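Local coordinates for protein acetyl-xylan esterase (Streptomyces lividans, PDB 2CC0) that removes acetyl groups from acetylated xylan by metal-dependent ester hydrolysis, and so probably helps to break down plant cell walls, at residues A60-Q74 with P96-L110. Numbering follows the deposited sequence.
Sequences ANHSYTHPHMTQLGQ and PKLFRPPYGETNATL. With ZN (zinc ion), chain C; ACT (acetate ion), chain D.
His-62 and His-66 meet the loop 100-105 at the zinc site of this family 4 carbohydrate esterase, where the H-x-x-x-H motif of the polysaccharide deacetylase family and Asp-13 hold the metal. His-62 follows a single parallel bridge, in which Asn-61 N donates to Leu-98 O and Arg-100 N to Asn-61 O. Its CB starts out away from the loop, but with CG anti to the backbone N (chi1 -165°) the ring swings back, CG lying near Arg-100 O. His-62 ND1 donates to Arg-100 O at 2.8 Å, from above the carbonyl plane. His-62 CE1 nears Pro-102 CA and the acetate carbon, CD2 flanks the metal, and His-62 NE2 binds zinc at 2.1 Å. Both ring nitrogens are thus engaged, which fixes the ring's rotation. His-66 NE2 is the second histidine ligand; Pro-102 CB sits over the centre of the His-66 ring, 3.7 Å from the centroid. The edge of His-66 points at one face of the Tyr-103 ring in a T-shaped pair, planes at 80°, while His-68 covers the opposite face as a nearly parallel offset stack. In its own ring plane, His-68 ND1 donates almost straight to the syn side of Glu-105 OE1 (2.7 Å), which also accepts from a water held by Thr-70 N. Acetate reaches the zinc through OXT and, at longer range, through O; Tyr-103 N donates to acetate O at 2.8 Å, nearly linear at 176°.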
ATOM      1  N   ALA A  60     -15.312   1.481  -7.050  1.00  7.22           N
ATOM      2  CA  ALA A  60     -14.702   0.389  -6.316  1.00  5.97           C
ATOM      3  C   ALA A  60     -15.655  -0.171  -5.261  1.00  6.47           C
ATOM      4  O   ALA A  60     -16.734   0.380  -5.028  1.00  7.40           O
ATOM      5  CB  ALA A  60     -13.374   0.834  -5.688  1.00  6.67           C
ATOM      6  N   ASN A  61     -15.256  -1.308  -4.699  1.00  6.08           N
ATOM      7  CA  ASN A  61     -16.117  -2.146  -3.825  1.00  6.37           C
ATOM      8  C   ASN A  61     -15.907  -1.788  -2.354  1.00  6.38           C
ATOM      9  O   ASN A  61     -14.761  -1.814  -1.870  1.00  7.05           O
ATOM     10  CB  ASN A  61     -15.761  -3.626  -4.117  1.00  7.12           C
ATOM     11  CG  ASN A  61     -16.645  -4.647  -3.396  1.00  7.68           C
ATOM     12  OD1 ASN A  61     -16.998  -4.499  -2.220  1.00  7.54           O
ATOM     13  ND2 ASN A  61     -16.919  -5.759  -4.100  1.00  7.83           N
ATOM     14  N   HIS A  62     -16.997  -1.484  -1.641  1.00  6.88           N
ATOM     15  CA  HIS A  62     -16.907  -1.123  -0.221  1.00  7.36           C
ATOM     16  C   HIS A  62     -17.839  -2.013   0.641  1.00  7.40           C
ATOM     17  O   HIS A  62     -18.293  -1.576   1.701  1.00  8.48           O
ATOM     18  CB  HIS A  62     -17.202   0.365  -0.016  1.00  8.12           C
ATOM     19  CG  HIS A  62     -16.785   0.908   1.325  1.00  8.08           C
ATOM     20  ND1 HIS A  62     -15.620   0.535   1.976  1.00  9.29           N
ATOM     21  CD2 HIS A  62     -17.358   1.853   2.102  1.00  9.04           C
ATOM     22  CE1 HIS A  62     -15.514   1.208   3.114  1.00  9.63           C
ATOM     23  NE2 HIS A  62     -16.556   2.014   3.216  1.00  8.60           N
ATOM     24  N   SER A  63     -18.023  -3.271   0.208  1.00  7.92           N
ATOM     25  CA  SER A  63     -18.954  -4.262   0.810  1.00  7.60           C
ATOM     26  C   SER A  63     -20.412  -3.920   0.506  1.00  7.36           C
ATOM     27  O   SER A  63     -20.704  -2.843  -0.032  1.00  7.97           O
ATOM     28  CB  SER A  63     -18.756  -4.419   2.322  1.00  7.31           C
ATOM     29  OG  SER A  63     -19.459  -3.396   3.027  1.00  8.38           O
ATOM     30  N   TYR A  64     -21.317  -4.840   0.852  1.00  7.96           N
ATOM     31  CA  TYR A  64     -22.734  -4.652   0.520  1.00  7.96           C
ATOM     32  C   TYR A  64     -23.467  -3.800   1.551  1.00  8.53           C
ATOM     33  O   TYR A  64     -24.238  -2.913   1.170  1.00  8.94           O
ATOM     34  CB  TYR A  64     -23.462  -5.987   0.303  1.00  9.60           C
ATOM     35  CG  TYR A  64     -24.673  -5.819  -0.585  1.00  9.72           C
ATOM     36  CD1 TYR A  64     -24.537  -5.818  -1.978  1.00 11.01           C
ATOM     37  CD2 TYR A  64     -25.958  -5.656  -0.039  1.00 11.29           C
ATOM     38  CE1 TYR A  64     -25.655  -5.646  -2.831  1.00 10.98           C
ATOM     39  CE2 TYR A  64     -27.077  -5.473  -0.884  1.00 11.01           C
ATOM     40  CZ  TYR A  64     -26.918  -5.477  -2.258  1.00 12.02           C
ATOM     41  OH  TYR A  64     -28.021  -5.287  -3.079  1.00 13.53           O
ATOM     42  N   THR A  65     -23.218  -4.061   2.831  1.00  9.28           N
ATOM     43  CA  THR A  65     -23.971  -3.398   3.905  1.00  9.60           C
ATOM     44  C   THR A  65     -23.052  -2.720   4.958  1.00  9.84           C
ATOM     45  O   THR A  65     -23.534  -2.273   6.001  1.00 10.48           O
ATOM     46  CB  THR A  65     -24.882  -4.422   4.666  1.00 10.31           C
ATOM     47  OG1 THR A  65     -24.063  -5.346   5.407  1.00 12.99           O
ATOM     48  CG2 THR A  65     -25.817  -5.193   3.719  1.00 11.66           C
ATOM     49  N   HIS A  66     -21.744  -2.672   4.694  1.00  9.51           N
ATOM     50  CA  HIS A  66     -20.776  -2.029   5.584  1.00  9.83           C
ATOM     51  C   HIS A  66     -20.671  -2.702   6.986  1.00  9.98           C
ATOM     52  O   HIS A  66     -20.658  -2.003   7.999  1.00 10.54           O
ATOM     53  CB  HIS A  66     -21.101  -0.517   5.707  1.00 10.68           C
ATOM     54  CG  HIS A  66     -19.934   0.336   6.101  1.00 11.35           C
ATOM     55  ND1 HIS A  66     -19.513   0.478   7.404  1.00 12.77           N
ATOM     56  CD2 HIS A  66     -19.107   1.114   5.356  1.00 13.71           C
ATOM     57  CE1 HIS A  66     -18.485   1.306   7.451  1.00 14.59           C
ATOM     58  NE2 HIS A  66     -18.217   1.706   6.224  1.00 13.74           N
ATOM     59  N   PRO A  67     -20.584  -4.044   7.036  1.00  9.75           N
ATOM     60  CA  PRO A  67     -20.419  -4.701   8.342  1.00 10.51           C
ATOM     61  C   PRO A  67     -18.976  -4.588   8.805  1.00 10.92           C
ATOM     62  O   PRO A  67     -18.102  -4.251   7.994  1.00 10.80           O
ATOM     63  CB  PRO A  67     -20.715  -6.176   8.028  1.00 11.26           C
ATOM     64  CG  PRO A  67     -20.271  -6.340   6.623  1.00 10.48           C
ATOM     65  CD  PRO A  67     -20.606  -5.031   5.926  1.00 10.01           C
ATOM     66  N   HIS A  68     -18.725  -4.904  10.072  1.00 11.11           N
ATOM     67  CA  HIS A  68     -17.359  -5.145  10.520  1.00 12.35           C
ATOM     68  C   HIS A  68     -16.992  -6.522   9.970  1.00 12.66           C
ATOM     69  O   HIS A  68     -17.358  -7.541  10.529  1.00 13.21           O
ATOM     70  CB  HIS A  68     -17.324  -5.130  12.050  1.00 13.61           C
ATOM     71  CG  HIS A  68     -17.462  -3.765  12.638  1.00 14.51           C
ATOM     72  ND1 HIS A  68     -16.383  -2.934  12.856  1.00 16.59           N
ATOM     73  CD2 HIS A  68     -18.556  -3.080  13.049  1.00 16.48           C
ATOM     74  CE1 HIS A  68     -16.807  -1.791  13.368  1.00 16.65           C
ATOM     75  NE2 HIS A  68     -18.120  -1.857  13.499  1.00 16.90           N
ATOM     76  N   MET A  69     -16.268  -6.562   8.854  1.00 11.99           N
ATOM     77  CA  MET A  69     -16.064  -7.812   8.073  0.50 11.84           C
ATOM     78  C   MET A  69     -15.318  -8.901   8.846  1.00 12.56           C
ATOM     79  O   MET A  69     -15.551 -10.085   8.630  1.00 13.05           O
ATOM     80  CB  MET A  69     -15.332  -7.534   6.740  0.50 10.76           C
ATOM     81  CG  MET A  69     -16.129  -6.714   5.681  0.50  9.65           C
ATOM     82  SD  MET A  69     -17.418  -7.594   4.740  0.50  9.66           S
ATOM     83  CE  MET A  69     -16.474  -8.553   3.539  0.50  8.88           C
ATOM     84  N   THR A  70     -14.412  -8.494   9.720  1.00 13.21           N
ATOM     85  CA  THR A  70     -13.608  -9.470  10.451  1.00 15.20           C
ATOM     86  C   THR A  70     -14.444 -10.168  11.526  1.00 15.60           C
ATOM     87  O   THR A  70     -13.995 -11.159  12.097  1.00 16.90           O
ATOM     88  CB  THR A  70     -12.319  -8.852  11.045  1.00 15.98           C
ATOM     89  OG1 THR A  70     -12.658  -7.966  12.117  1.00 17.56           O
ATOM     90  CG2 THR A  70     -11.515  -8.100   9.965  1.00 16.76           C
ATOM     91  N   GLN A  71     -15.654  -9.659  11.778  1.00 14.96           N
ATOM     92  CA  GLN A  71     -16.594 -10.348  12.683  1.00 16.08           C
ATOM     93  C   GLN A  71     -17.459 -11.405  11.970  1.00 16.20           C
ATOM     94  O   GLN A  71     -18.243 -12.132  12.628  1.00 17.38           O
ATOM     95  CB  GLN A  71     -17.462  -9.316  13.399  1.00 16.54           C
ATOM     96  CG  GLN A  71     -16.659  -8.409  14.318  1.00 19.86           C
ATOM     97  CD  GLN A  71     -17.491  -7.307  14.947  1.00 25.01           C
ATOM     98  OE1 GLN A  71     -18.722  -7.388  14.999  1.00 28.49           O
ATOM     99  NE2 GLN A  71     -16.823  -6.257  15.415  1.00 27.24           N
ATOM    100  N   LEU A  72     -17.322 -11.493  10.642  1.00 15.76           N
ATOM    101  CA  LEU A  72     -18.080 -12.435   9.828  1.00 16.13           C
ATOM    102  C   LEU A  72     -17.311 -13.706   9.536  1.00 16.17           C
ATOM    103  O   LEU A  72     -16.067 -13.721   9.545  1.00 17.13           O
ATOM    104  CB  LEU A  72     -18.503 -11.807   8.477  1.00 16.03           C
ATOM    105  CG  LEU A  72     -19.273 -10.482   8.527  1.00 16.56           C
ATOM    106  CD1 LEU A  72     -19.537  -9.957   7.132  1.00 16.94           C
ATOM    107  CD2 LEU A  72     -20.562 -10.595   9.311  1.00 19.93           C
ATOM    108  N   GLY A  73     -18.049 -14.777   9.256  1.00 16.07           N
ATOM    109  CA  GLY A  73     -17.431 -15.972   8.698  1.00 16.31           C
ATOM    110  C   GLY A  73     -17.070 -15.753   7.242  1.00 15.88           C
ATOM    111  O   GLY A  73     -17.579 -14.824   6.601  1.00 15.44           O
ATOM    112  N   GLN A  74     -16.220 -16.617   6.695  1.00 16.14           N
ATOM    113  CA  GLN A  74     -15.769 -16.475   5.306  1.00 15.87           C
ATOM    114  C   GLN A  74     -16.914 -16.432   4.298  1.00 15.25           C
ATOM    115  O   GLN A  74     -16.895 -15.609   3.387  1.00 14.65           O
ATOM    116  CB  GLN A  74     -14.782 -17.582   4.938  1.00 16.99           C
ATOM    117  CG  GLN A  74     -14.220 -17.443   3.533  1.00 19.97           C
ATOM    118  CD  GLN A  74     -12.985 -18.287   3.285  1.00 24.84           C
ATOM    119  OE1 GLN A  74     -12.415 -18.880   4.205  1.00 26.72           O
ATOM    120  NE2 GLN A  74     -12.553 -18.334   2.031  1.00 27.39           N
ATOM    121  N   PRO A  96     -15.306  -3.933 -10.313  1.00  9.83           N
ATOM    122  CA  PRO A  96     -14.190  -3.352  -9.530  1.00  9.54           C
ATOM    123  C   PRO A  96     -12.944  -4.227  -9.405  1.00  9.42           C
ATOM    124  O   PRO A  96     -13.031  -5.456  -9.341  1.00  9.02           O
ATOM    125  CB  PRO A  96     -14.803  -3.131  -8.134  1.00 10.19           C
ATOM    126  CG  PRO A  96     -16.283  -2.982  -8.394  1.00 10.01           C
ATOM    127  CD  PRO A  96     -16.567  -3.957  -9.557  1.00 10.21           C
ATOM    128  N   LYS A  97     -11.792  -3.555  -9.374  1.00  9.03           N
ATOM    129  CA  LYS A  97     -10.528  -4.220  -9.067  0.50  9.41           C
ATOM    130  C   LYS A  97      -9.992  -3.844  -7.702  1.00  9.24           C
ATOM    131  O   LYS A  97      -8.991  -4.421  -7.262  1.00  9.90           O
ATOM    132  CB  LYS A  97      -9.450  -3.916 -10.135  0.50 10.13           C
ATOM    133  CG  LYS A  97      -9.746  -4.452 -11.553  0.50 11.75           C
ATOM    134  CD  LYS A  97      -9.975  -5.941 -11.612  0.50 13.84           C
ATOM    135  CE  LYS A  97      -8.770  -6.740 -11.165  0.50 14.26           C
ATOM    136  NZ  LYS A  97      -9.009  -8.209 -11.121  0.50 13.15           N
ATOM    137  N   LEU A  98     -10.671  -2.904  -7.028  1.00  7.69           N
ATOM    138  CA  LEU A  98     -10.246  -2.398  -5.708  1.00  6.61           C
ATOM    139  C   LEU A  98     -11.327  -2.601  -4.654  1.00  7.04           C
ATOM    140  O   LEU A  98     -12.519  -2.457  -4.940  1.00  8.24           O
ATOM    141  CB  LEU A  98      -9.943  -0.899  -5.778  1.00  7.11           C
ATOM    142  CG  LEU A  98      -8.968  -0.452  -6.879  1.00  7.26           C
ATOM    143  CD1 LEU A  98      -8.880   1.052  -6.871  1.00 10.38           C
ATOM    144  CD2 LEU A  98      -7.587  -1.125  -6.721  1.00  8.37           C
ATOM    145  N   PHE A  99     -10.903  -2.915  -3.430  1.00  6.80           N
ATOM    146  CA  PHE A  99     -11.830  -3.122  -2.327  1.00  7.32           C
ATOM    147  C   PHE A  99     -11.301  -2.410  -1.103  1.00  7.69           C
ATOM    148  O   PHE A  99     -10.125  -2.560  -0.758  1.00  8.85           O
ATOM    149  CB  PHE A  99     -11.943  -4.631  -2.032  1.00  8.06           C
ATOM    150  CG  PHE A  99     -12.704  -4.943  -0.751  1.00  7.58           C
ATOM    151  CD1 PHE A  99     -14.095  -4.831  -0.707  1.00  8.87           C
ATOM    152  CD2 PHE A  99     -12.008  -5.314   0.417  1.00  9.19           C
ATOM    153  CE1 PHE A  99     -14.780  -5.099   0.493  1.00 10.16           C
ATOM    154  CE2 PHE A  99     -12.675  -5.576   1.619  1.00  8.78           C
ATOM    155  CZ  PHE A  99     -14.083  -5.473   1.655  1.00  9.43           C
ATOM    156  N   ARG A 100     -12.161  -1.640  -0.435  1.00  6.41           N
ATOM    157  CA  ARG A 100     -11.752  -1.032   0.840  1.00  6.33           C
ATOM    158  C   ARG A 100     -12.578  -1.664   1.950  1.00  7.50           C
ATOM    159  O   ARG A 100     -13.821  -1.598   1.914  1.00  7.35           O
ATOM    160  CB  ARG A 100     -11.946   0.493   0.832  1.00  7.20           C
ATOM    161  CG  ARG A 100     -11.619   1.136   2.183  1.00  8.38           C
ATOM    162  CD  ARG A 100     -11.646   2.629   2.010  1.00  8.68           C
ATOM    163  NE  ARG A 100     -10.392   3.136   1.435  1.00  9.47           N
ATOM    164  CZ  ARG A 100     -10.294   4.330   0.847  1.00  9.32           C
ATOM    165  NH1 ARG A 100     -11.387   5.087   0.712  1.00  9.50           N
ATOM    166  NH2 ARG A 100      -9.127   4.746   0.384  1.00 11.10           N
ATOM    167  N   PRO A 101     -11.913  -2.300   2.932  1.00  8.58           N
ATOM    168  CA  PRO A 101     -12.692  -2.915   4.002  1.00  9.08           C
ATOM    169  C   PRO A 101     -13.395  -1.815   4.812  1.00  9.60           C
ATOM    170  O   PRO A 101     -12.789  -0.779   5.122  1.00 10.06           O
ATOM    171  CB  PRO A 101     -11.621  -3.562   4.896  1.00 10.20           C
ATOM    172  CG  PRO A 101     -10.395  -3.681   4.046  1.00 11.04           C
ATOM    173  CD  PRO A 101     -10.458  -2.464   3.135  1.00 10.20           C
ATOM    174  N   PRO A 102     -14.672  -2.031   5.162  1.00 10.27           N
ATOM    175  CA  PRO A 102     -15.289  -1.116   6.122  1.00 10.43           C
ATOM    176  C   PRO A 102     -14.404  -0.976   7.378  1.00 10.21           C
ATOM    177  O   PRO A 102     -13.880  -1.975   7.897  1.00  9.48           O
ATOM    178  CB  PRO A 102     -16.608  -1.828   6.460  1.00 11.27           C
ATOM    179  CG  PRO A 102     -16.966  -2.605   5.198  1.00 10.97           C
ATOM    180  CD  PRO A 102     -15.610  -3.061   4.665  1.00 10.79           C
ATOM    181  N   TYR A 103     -14.237   0.255   7.852  1.00 10.07           N
ATOM    182  CA  TYR A 103     -13.473   0.573   9.112  1.00 10.34           C
ATOM    183  C   TYR A 103     -11.987   0.288   8.947  1.00 11.67           C
ATOM    184  O   TYR A 103     -11.256   0.333   9.930  1.00 12.02           O
ATOM    185  CB  TYR A 103     -14.004  -0.212  10.330  1.00 11.48           C
ATOM    186  CG  TYR A 103     -15.514  -0.134  10.432  1.00 10.92           C
ATOM    187  CD1 TYR A 103     -16.139   1.043  10.864  1.00 12.99           C
ATOM    188  CD2 TYR A 103     -16.311  -1.197  10.026  1.00 11.46           C
ATOM    189  CE1 TYR A 103     -17.538   1.128  10.928  1.00 12.69           C
ATOM    190  CE2 TYR A 103     -17.721  -1.129  10.090  1.00 12.39           C
ATOM    191  CZ  TYR A 103     -18.323   0.045  10.537  1.00 12.35           C
ATOM    192  OH  TYR A 103     -19.703   0.119  10.583  1.00 15.11           O
ATOM    193  N   GLY A 104     -11.548  -0.059   7.728  1.00 11.03           N
ATOM    194  CA  GLY A 104     -10.142  -0.431   7.497  1.00 11.72           C
ATOM    195  C   GLY A 104      -9.756  -1.769   8.127  1.00 12.51           C
ATOM    196  O   GLY A 104      -8.572  -2.097   8.182  1.00 13.98           O
ATOM    197  N   GLU A 105     -10.752  -2.518   8.611  1.00 11.31           N
ATOM    198  CA  GLU A 105     -10.519  -3.731   9.399  1.00 11.96           C
ATOM    199  C   GLU A 105     -10.382  -4.935   8.495  1.00 11.36           C
ATOM    200  O   GLU A 105     -11.300  -5.276   7.719  1.00 11.42           O
ATOM    201  CB  GLU A 105     -11.649  -3.951  10.426  1.00 11.99           C
ATOM    202  CG  GLU A 105     -11.625  -2.875  11.514  1.00 13.65           C
ATOM    203  CD  GLU A 105     -12.897  -2.795  12.371  1.00 15.30           C
ATOM    204  OE1 GLU A 105     -13.896  -3.480  12.071  1.00 18.14           O
ATOM    205  OE2 GLU A 105     -12.877  -1.997  13.351  1.00 18.80           O
ATOM    206  N   THR A 106      -9.246  -5.611   8.638  1.00 10.76           N
ATOM    207  CA  THR A 106      -8.942  -6.747   7.761  1.00 10.96           C
ATOM    208  C   THR A 106      -8.308  -7.926   8.520  1.00 10.72           C
ATOM    209  O   THR A 106      -7.849  -7.770   9.645  1.00 11.51           O
ATOM    210  CB  THR A 106      -8.066  -6.274   6.563  1.00 12.59           C
ATOM    211  OG1 THR A 106      -7.838  -7.355   5.650  1.00 13.23           O
ATOM    212  CG2 THR A 106      -6.744  -5.709   7.024  1.00 14.58           C
ATOM    213  N   ASN A 107      -8.336  -9.098   7.890  1.00 11.15           N
ATOM    214  CA  ASN A 107      -7.615 -10.279   8.375  1.00 11.01           C
ATOM    215  C   ASN A 107      -7.326 -11.219   7.215  1.00 11.27           C
ATOM    216  O   ASN A 107      -7.684 -10.923   6.062  1.00 10.49           O
ATOM    217  CB  ASN A 107      -8.355 -10.974   9.544  1.00 11.99           C
ATOM    218  CG  ASN A 107      -9.694 -11.579   9.135  1.00 13.17           C
ATOM    219  OD1 ASN A 107      -9.955 -11.831   7.948  1.00 12.81           O
ATOM    220  ND2 ASN A 107     -10.550 -11.845  10.137  1.00 15.40           N
ATOM    221  N   ALA A 108      -6.644 -12.333   7.489  1.00 11.59           N
ATOM    222  CA  ALA A 108      -6.202 -13.226   6.386  1.00 11.73           C
ATOM    223  C   ALA A 108      -7.400 -13.821   5.658  1.00 11.42           C
ATOM    224  O   ALA A 108      -7.343 -14.050   4.467  1.00 11.80           O
ATOM    225  CB  ALA A 108      -5.304 -14.354   6.925  1.00 12.63           C
ATOM    226  N   THR A 109      -8.478 -14.096   6.389  1.00 11.20           N
ATOM    227  CA  THR A 109      -9.680 -14.643   5.762  1.00 11.70           C
ATOM    228  C   THR A 109     -10.251 -13.635   4.753  1.00 10.62           C
ATOM    229  O   THR A 109     -10.579 -13.987   3.610  1.00 10.47           O
ATOM    230  CB  THR A 109     -10.724 -15.029   6.819  1.00 12.41           C
ATOM    231  OG1 THR A 109     -10.141 -16.035   7.670  1.00 15.53           O
ATOM    232  CG2 THR A 109     -11.991 -15.595   6.137  1.00 14.58           C
ATOM    233  N   LEU A 110     -10.363 -12.380   5.181  1.00 10.26           N
ATOM    234  CA  LEU A 110     -10.839 -11.341   4.276  1.00  9.16           C
ATOM    235  C   LEU A 110      -9.923 -11.237   3.061  1.00  8.96           C
ATOM    236  O   LEU A 110     -10.405 -11.099   1.913  1.00  9.18           O
ATOM    237  CB  LEU A 110     -10.919  -9.999   4.992  1.00  9.88           C
ATOM    238  CG  LEU A 110     -11.550  -8.852   4.173  1.00  9.20           C
ATOM    239  CD1 LEU A 110     -12.940  -9.190   3.623  1.00 12.06           C
ATOM    240  CD2 LEU A 110     -11.590  -7.566   5.020  1.00 10.03           C
TER
HETATM  241 ZN    ZN C 200     -17.190   3.141   4.874  0.50 12.92          ZN
HETATM  242  C   ACT D 201     -14.634   3.116   5.658  0.50 11.49           C
HETATM  243  O   ACT D 201     -15.339   2.490   6.486  0.50 11.03           O
HETATM  244  OXT ACT D 201     -15.179   4.055   5.008  0.50 11.77           O
HETATM  245  CH3 ACT D 201     -13.197   2.744   5.448  0.50 12.03           C
HETATM  246  O   HOH W   1     -21.777  -1.942  10.808  1.00 22.54           O
HETATM  247  O   HOH W   2     -14.091  -4.588   7.730  1.00 11.75           O
HETATM  248  O   HOH W   3     -13.117 -13.393  10.482  1.00 21.24           O
HETATM  249  O   HOH W   4     -14.234  -5.970  11.348  1.00 22.11           O
HETATM  250  O   HOH W   5     -17.407   4.739   6.184  1.00 29.49           O